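Local coordinates for acyl-CoA dehydrogenase (Bacillus anthracis, PDB 3OWA), which binds flavin-adenine dinucleotide and, as an acyl-CoA dehydrogenase, probably oxidises acyl-CoA thioesters to their 2,3-enoyl products, at residues A[269-273]-A[361-365]; A[365-370]-A[409-415]. All blocks are in the same frame, centred on the assembly; numbering follows the deposited sequence.

Interaction 1 of 2, residues A[269-273]-A[361-365]; sequences RYKLG and CSLNK
R269 lays the aliphatic part of its side chain against K365, its CG 3.5 Å from K365 CB, as the two chains pass at a slant. Its CB also rests on the backbone of the other helix, 3.6 Å from C361 O. Beyond CG the chain bends at chi2 and chi3 (106° and 94°), which carries the guanidinium along to S362, whose OG lies over one face of it, 2.9 Å from R269 NH1. The angle there is too poor for a hydrogen bond, and S362 OG probably bonds instead to the side-chain amide of N414. Next to R269, Y270 and C361 meet in a sulfur-aromatic contact: C361 SG approaches the ring obliquely, 5.2 Å from its centroid, and touches Y270 CB at 4.0 Å. The tyrosine ring then leads off toward V329 and F332 of helix 305-336. L272 closes the other end, its CD2 3.7 Å from K365 CE.

These residues belong to helices 257-293 and 358-383 of the alpha-helical C-terminal domain, whose local axes approach to 7.5 Å at 34°. Such a close approach suits G273, which has no side chain and sets its CA 4.0 Å from N364 O. No hydrogen bond joins the segments; long side chains supply methylene groups for packing and send their polar ends onward, K365 NZ to F407 O, and R269 NH2 in a weak bond to E408 O, so the contact itself rests on buried van der Waals packing.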
loop_
_atom_site.group_PDB
_atom_site.type_symbol
_atom_site.label_atom_id
_atom_site.label_comp_id
_atom_site.label_asym_id
_atom_site.label_seq_id
_atom_site.Cartn_x
_atom_site.Cartn_y
_atom_site.Cartn_z
ATOM N N ARG A 269 -1.951 2.750 21.352
ATOM C CA ARG A 269 -1.765 3.640 20.246
ATOM C C ARG A 269 -0.371 4.190 20.134
ATOM O O ARG A 269 0.252 4.085 19.075
ATOM C CB ARG A 269 -2.761 4.812 20.329
ATOM C CG ARG A 269 -3.835 4.715 19.297
ATOM C CD ARG A 269 -5.183 4.308 19.745
ATOM N NE ARG A 269 -6.007 5.482 20.018
ATOM C CZ ARG A 269 -7.337 5.565 19.881
ATOM N NH1 ARG A 269 -7.970 6.674 20.225
ATOM N NH2 ARG A 269 -8.048 4.562 19.407
ATOM N N TYR A 270 0.120 4.860 21.163
ATOM C CA TYR A 270 1.464 5.421 21.000
ATOM C C TYR A 270 2.545 4.329 20.982
ATOM O O TYR A 270 3.570 4.487 20.328
ATOM C CB TYR A 270 1.779 6.565 21.990
ATOM C CG TYR A 270 2.355 6.129 23.305
ATOM C CD1 TYR A 270 1.558 6.050 24.443
ATOM C CD2 TYR A 270 3.713 5.836 23.424
ATOM C CE1 TYR A 270 2.096 5.653 25.671
ATOM C CE2 TYR A 270 4.264 5.434 24.638
ATOM C CZ TYR A 270 3.448 5.342 25.757
ATOM O OH TYR A 270 3.983 4.935 26.963
ATOM N N LYS A 271 2.327 3.242 21.708
ATOM C CA LYS A 271 3.288 2.146 21.712
ATOM C C LYS A 271 3.417 1.523 20.321
ATOM O O LYS A 271 4.516 1.197 19.879
ATOM C CB LYS A 271 2.845 1.072 22.714
ATOM C CG LYS A 271 3.884 0.721 23.698
ATOM C CD LYS A 271 4.315 1.890 24.504
ATOM C CE LYS A 271 5.535 1.496 25.333
ATOM N NZ LYS A 271 5.289 0.218 26.099
ATOM N N LEU A 272 2.282 1.348 19.642
ATOM C CA LEU A 272 2.300 0.887 18.263
ATOM C C LEU A 272 3.037 1.890 17.367
ATOM O O LEU A 272 3.818 1.489 16.505
ATOM C CB LEU A 272 0.881 0.607 17.747
ATOM C CG LEU A 272 0.795 -0.141 16.406
ATOM C CD1 LEU A 272 1.582 -1.454 16.456
ATOM C CD2 LEU A 272 -0.662 -0.400 16.041
ATOM N N GLY A 273 2.804 3.184 17.587
ATOM C CA GLY A 273 3.569 4.234 16.907
ATOM C C GLY A 273 5.067 4.038 17.053
ATOM O O GLY A 273 5.814 4.039 16.069
ATOM N N CYS A 361 -1.574 10.664 20.770
ATOM C CA CYS A 361 -1.468 9.184 20.673
ATOM C C CYS A 361 -2.122 8.644 19.409
ATOM O O CYS A 361 -1.546 7.784 18.712
ATOM C CB CYS A 361 -2.108 8.497 21.902
ATOM S SG CYS A 361 -1.179 8.759 23.455
ATOM N N SER A 362 -3.324 9.128 19.109
ATOM C CA SER A 362 -4.054 8.704 17.910
ATOM C C SER A 362 -3.325 9.148 16.648
ATOM O O SER A 362 -3.193 8.372 15.697
ATOM C CB SER A 362 -5.482 9.259 17.916
ATOM O OG SER A 362 -6.361 8.348 18.554
ATOM N N LEU A 363 -2.827 10.383 16.641
ATOM C CA LEU A 363 -2.009 10.844 15.511
ATOM C C LEU A 363 -0.783 9.970 15.262
ATOM O O LEU A 363 -0.475 9.684 14.116
ATOM C CB LEU A 363 -1.562 12.313 15.653
ATOM C CG LEU A 363 -2.648 13.378 15.887
ATOM C CD1 LEU A 363 -1.992 14.742 16.114
ATOM C CD2 LEU A 363 -3.699 13.410 14.757
ATOM N N ASN A 364 -0.064 9.619 16.317
ATOM C CA ASN A 364 1.144 8.791 16.210
ATOM C C ASN A 364 0.797 7.440 15.643
ATOM O O ASN A 364 1.498 6.909 14.777
ATOM C CB ASN A 364 1.764 8.559 17.586
ATOM C CG ASN A 364 2.522 9.770 18.132
ATOM O OD1 ASN A 364 2.847 10.740 17.424
ATOM N ND2 ASN A 364 2.816 9.699 19.408
ATOM N N LYS A 365 -0.303 6.874 16.116
ATOM C CA LYS A 365 -0.689 5.572 15.661
ATOM C C LYS A 365 -0.990 5.552 14.156
ATOM O O LYS A 365 -0.502 4.669 13.437
ATOM C CB LYS A 365 -1.869 5.042 16.478
ATOM C CG LYS A 365 -2.177 3.567 16.231
ATOM C CD LYS A 365 -3.215 3.364 15.160
ATOM C CE LYS A 365 -3.297 1.923 14.788
ATOM N NZ LYS A 365 -4.407 1.609 13.824
#

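Interaction 2 of 2, residues A[365-370]-A[409-415]; sequences KVFGSE and GTNEINR. With FAD (flavin-adenine dinucleotide), chain E.
Helices 358-383 and 411-427 of the acyl-CoA dehydrogenase C-terminal helical domain run roughly antiparallel here, their short axes at 145° and 10.0 Å apart, with V366 and N411 closest at CA. That spacing leaves room for N411 to enter as a knob into a hole formed by K365, V366, S369 and E370. Asparagine suits a hole with polar walls on K365 and S369 because its amide offers both an acceptor and a donor. OD1 accepts from K365 NZ at 2.8 Å, while ND2 gives a straight bond, in the amide plane, to S369 OG at 3.0 Å; together they fix the amide's rotation. The ammonium also binds G409 O and, outside the segments, F407 O, so several oxygens hold a buried lysine whose charge they probably stabilise. V366, with CG1 anti to the backbone N (174°), places that methyl over the centre of one face of the R415 guanidinium, 3.6 Å above its plane, while CG2 packs on N414 CB. R415 meets E370 end-on through NH1 and NH2 in a salt bridge, and D498 engages NE.

On the helix's cofactor side, T410 is the N-cap: OG1 accepts from I413 N and donates to the FAD ribose at O2B, 2.7 Å away. The ribose O2B in turn donates to E412 OE2. E412 OE1 forms a salt bridge to K310 of the second subunit. A water links N411 to the salt bridge, accepting from ND2 and donating to E370 OE2 at 2.6 Å.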
loop_
_atom_site.group_PDB
_atom_site.type_symbol
_atom_site.label_atom_id
_atom_site.label_comp_id
_atom_site.label_asym_id
_atom_site.label_seq_id
_atom_site.Cartn_x
_atom_site.Cartn_y
_atom_site.Cartn_z
ATOM N N LYS A 365 -0.303 6.874 16.116
ATOM C CA LYS A 365 -0.689 5.572 15.661
ATOM C C LYS A 365 -0.990 5.552 14.156
ATOM O O LYS A 365 -0.502 4.669 13.437
ATOM C CB LYS A 365 -1.869 5.042 16.478
ATOM C CG LYS A 365 -2.177 3.567 16.231
ATOM C CD LYS A 365 -3.215 3.364 15.160
ATOM C CE LYS A 365 -3.297 1.923 14.788
ATOM N NZ LYS A 365 -4.407 1.609 13.824
ATOM N N VAL A 366 -1.798 6.513 13.687
ATOM C CA VAL A 366 -2.154 6.569 12.292
ATOM C C VAL A 366 -0.941 6.962 11.470
ATOM O O VAL A 366 -0.647 6.357 10.424
ATOM C CB VAL A 366 -3.296 7.604 12.006
ATOM C CG1 VAL A 366 -3.525 7.712 10.473
ATOM C CG2 VAL A 366 -4.572 7.218 12.730
ATOM N N PHE A 367 -0.208 7.966 11.934
ATOM C CA PHE A 367 0.908 8.457 11.121
ATOM C C PHE A 367 2.005 7.404 11.043
ATOM O O PHE A 367 2.522 7.139 9.970
ATOM C CB PHE A 367 1.464 9.749 11.699
ATOM C CG PHE A 367 2.467 10.428 10.820
ATOM C CD1 PHE A 367 2.051 11.274 9.809
ATOM C CD2 PHE A 367 3.831 10.275 11.048
ATOM C CE1 PHE A 367 2.978 11.924 8.995
ATOM C CE2 PHE A 367 4.767 10.905 10.238
ATOM C CZ PHE A 367 4.351 11.739 9.213
ATOM N N GLY A 368 2.340 6.793 12.175
ATOM C CA GLY A 368 3.377 5.741 12.199
ATOM C C GLY A 368 3.009 4.529 11.357
ATOM O O GLY A 368 3.822 4.006 10.592
ATOM N N SER A 369 1.778 4.051 11.496
ATOM C CA SER A 369 1.405 2.862 10.738
ATOM C C SER A 369 1.414 3.140 9.219
ATOM O O SER A 369 1.781 2.270 8.427
ATOM C CB SER A 369 0.044 2.357 11.219
ATOM O OG SER A 369 -0.999 3.340 11.012
ATOM N N GLU A 370 1.021 4.346 8.804
ATOM C CA GLU A 370 1.043 4.722 7.369
ATOM C C GLU A 370 2.428 4.993 6.813
ATOM O O GLU A 370 2.719 4.674 5.662
ATOM C CB GLU A 370 0.113 5.931 7.082
ATOM C CG GLU A 370 -1.306 5.512 7.359
ATOM C CD GLU A 370 -2.349 6.488 6.818
ATOM O OE1 GLU A 370 -2.046 7.696 6.673
ATOM O OE2 GLU A 370 -3.494 6.044 6.559
ATOM N N GLY A 409 -7.650 0.340 17.215
ATOM C CA GLY A 409 -8.586 1.278 16.553
ATOM C C GLY A 409 -8.141 1.353 15.094
ATOM O O GLY A 409 -6.956 1.600 14.815
ATOM N N THR A 410 -9.051 1.091 14.148
ATOM C CA THR A 410 -8.670 1.183 12.730
ATOM C C THR A 410 -8.243 2.624 12.502
ATOM O O THR A 410 -8.693 3.517 13.227
ATOM C CB THR A 410 -9.827 0.880 11.831
ATOM O OG1 THR A 410 -10.860 1.836 12.099
ATOM C CG2 THR A 410 -10.398 -0.539 12.143
ATOM N N ASN A 411 -7.401 2.886 11.503
ATOM C CA ASN A 411 -7.051 4.261 11.251
ATOM C C ASN A 411 -8.267 5.154 10.940
ATOM O O ASN A 411 -8.234 6.369 11.189
ATOM C CB ASN A 411 -6.005 4.351 10.155
ATOM C CG ASN A 411 -4.653 3.872 10.641
ATOM O OD1 ASN A 411 -4.502 3.543 11.823
ATOM N ND2 ASN A 411 -3.666 3.853 9.764
ATOM N N GLU A 412 -9.347 4.570 10.429
ATOM C CA GLU A 412 -10.562 5.387 10.199
ATOM C C GLU A 412 -11.101 5.898 11.546
ATOM O O GLU A 412 -11.465 7.071 11.686
ATOM C CB GLU A 412 -11.676 4.567 9.517
ATOM C CG GLU A 412 -11.354 4.174 8.048
ATOM C CD GLU A 412 -10.188 3.178 7.935
ATOM O OE1 GLU A 412 -9.276 3.404 7.096
ATOM O OE2 GLU A 412 -10.191 2.172 8.701
ATOM N N ILE A 413 -11.219 4.989 12.515
ATOM C CA ILE A 413 -11.804 5.361 13.788
ATOM C C ILE A 413 -10.891 6.378 14.491
ATOM O O ILE A 413 -11.362 7.394 15.024
ATOM C CB ILE A 413 -12.067 4.102 14.680
ATOM C CG1 ILE A 413 -13.268 3.299 14.144
ATOM C CG2 ILE A 413 -12.229 4.501 16.157
ATOM C CD1 ILE A 413 -14.621 3.993 14.279
ATOM N N ASN A 414 -9.586 6.090 14.484
ATOM C CA ASN A 414 -8.583 7.009 15.025
ATOM C C ASN A 414 -8.634 8.397 14.401
ATOM O O ASN A 414 -8.418 9.379 15.103
ATOM C CB ASN A 414 -7.192 6.446 14.843
ATOM C CG ASN A 414 -6.780 5.534 15.974
ATOM O OD1 ASN A 414 -6.850 4.322 15.868
ATOM N ND2 ASN A 414 -6.338 6.128 17.070
ATOM N N ARG A 415 -8.918 8.483 13.102
ATOM C CA ARG A 415 -9.090 9.761 12.429
ATOM C C ARG A 415 -10.383 10.454 12.833
ATOM O O ARG A 415 -10.381 11.655 13.093
ATOM C CB ARG A 415 -9.062 9.620 10.896
ATOM C CG ARG A 415 -7.634 9.469 10.329
ATOM C CD ARG A 415 -7.690 9.053 8.842
ATOM N NE ARG A 415 -6.425 9.365 8.170
ATOM C CZ ARG A 415 -5.611 8.465 7.618
ATOM N NH1 ARG A 415 -4.483 8.864 7.026
ATOM N NH2 ARG A 415 -5.939 7.176 7.624
HETATM P PA FAD E . -14.820 -3.635 12.087
HETATM O O1A FAD E . -15.902 -4.587 11.645
HETATM O O2A FAD E . -15.031 -2.961 13.394
HETATM O O5B FAD E . -14.529 -2.558 10.969
HETATM C C5B FAD E . -14.615 -2.824 9.591
HETATM C C4B FAD E . -14.419 -1.550 8.782
HETATM O O4B FAD E . -15.459 -0.601 9.067
HETATM C C3B FAD E . -13.087 -0.888 9.121
HETATM O O3B FAD E . -12.525 -0.233 7.985
HETATM C C2B FAD E . -13.523 0.182 10.089
HETATM O O2B FAD E . -12.641 1.262 10.125
HETATM C C1B FAD E . -14.853 0.594 9.511
HETATM N N9A FAD E . -15.690 1.231 10.533
HETATM C C8A FAD E . -16.128 0.690 11.714
HETATM N N7A FAD E . -16.875 1.594 12.371
HETATM C C5A FAD E . -16.949 2.704 11.616
HETATM C C6A FAD E . -17.604 3.948 11.795
HETATM N N6A FAD E . -18.406 4.170 12.843
HETATM N N1A FAD E . -17.466 4.900 10.816
HETATM C C2A FAD E . -16.718 4.649 9.675
HETATM N N3A FAD E . -16.104 3.415 9.481
HETATM C C4A FAD E . -16.203 2.470 10.443
HETATM N N1 FAD E . -8.434 -7.386 20.160
HETATM C C2 FAD E . -8.195 -7.524 21.509
HETATM O O2 FAD E . -8.959 -7.042 22.316
HETATM N N3 FAD E . -7.095 -8.204 21.993
HETATM C C4 FAD E . -6.207 -8.790 21.149
HETATM O O4 FAD E . -5.228 -9.373 21.643
HETATM C C4X FAD E . -6.426 -8.654 19.775
HETATM N N5 FAD E . -5.558 -9.269 18.895
HETATM C C5X FAD E . -5.792 -9.203 17.529
HETATM C C6 FAD E . -4.891 -9.840 16.668
HETATM C C7 FAD E . -5.128 -9.808 15.298
HETATM C C7M FAD E . -4.166 -10.511 14.363
HETATM C C8 FAD E . -6.271 -9.128 14.824
HETATM C C8M FAD E . -6.615 -9.015 13.374
HETATM C C9 FAD E . -7.131 -8.455 15.685
HETATM C C9A FAD E . -6.912 -8.488 17.041
HETATM N N10 FAD E . -7.765 -7.820 17.905
HETATM C C10 FAD E . -7.551 -7.948 19.272
HETATM C "C1'" FAD E . -9.021 -7.123 17.400
HETATM C "C2'" FAD E . -8.751 -5.909 16.504
HETATM O "O2'" FAD E . -7.941 -4.891 17.045
HETATM C "C3'" FAD E . -10.087 -5.514 15.580
HETATM O "O3'" FAD E . -9.800 -6.143 14.381
HETATM C "C4'" FAD E . -10.303 -4.222 15.411
HETATM O "O4'" FAD E . -10.437 -3.668 16.719
HETATM C "C5'" FAD E . -11.365 -3.735 14.424
HETATM O "O5'" FAD E . -12.450 -4.624 14.494
HETATM P P FAD E . -12.996 -5.452 13.263
HETATM O O1P FAD E . -11.818 -6.238 12.734
HETATM O O2P FAD E . -14.161 -6.291 13.706
HETATM O O3P FAD E . -13.385 -4.404 12.128
HETATM O O HOH W 1 -4.469 3.700 7.001
#

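Of the three helices involved, 257-293 comes first from the N terminus, and interaction 1 closes a largely helical excursion of 87 residues when 361-365 of helix 358-383 returns to it. The chain then continues along that same helix into interaction 2, which closes a shorter excursion of 38 residues through 409-415. The two loops are therefore in series, neither enclosing nor crossing the other, and meet at K365. Their centres 8 Å apart, they make helix 358-383 the member common to both contacts, with 257-293 and 411-427 also touching through R269 and N414. A probable hydrogen bond between S362 and N414 bridges them directly, and the combined unit joins the helical core to the FAD pocket near the second subunit.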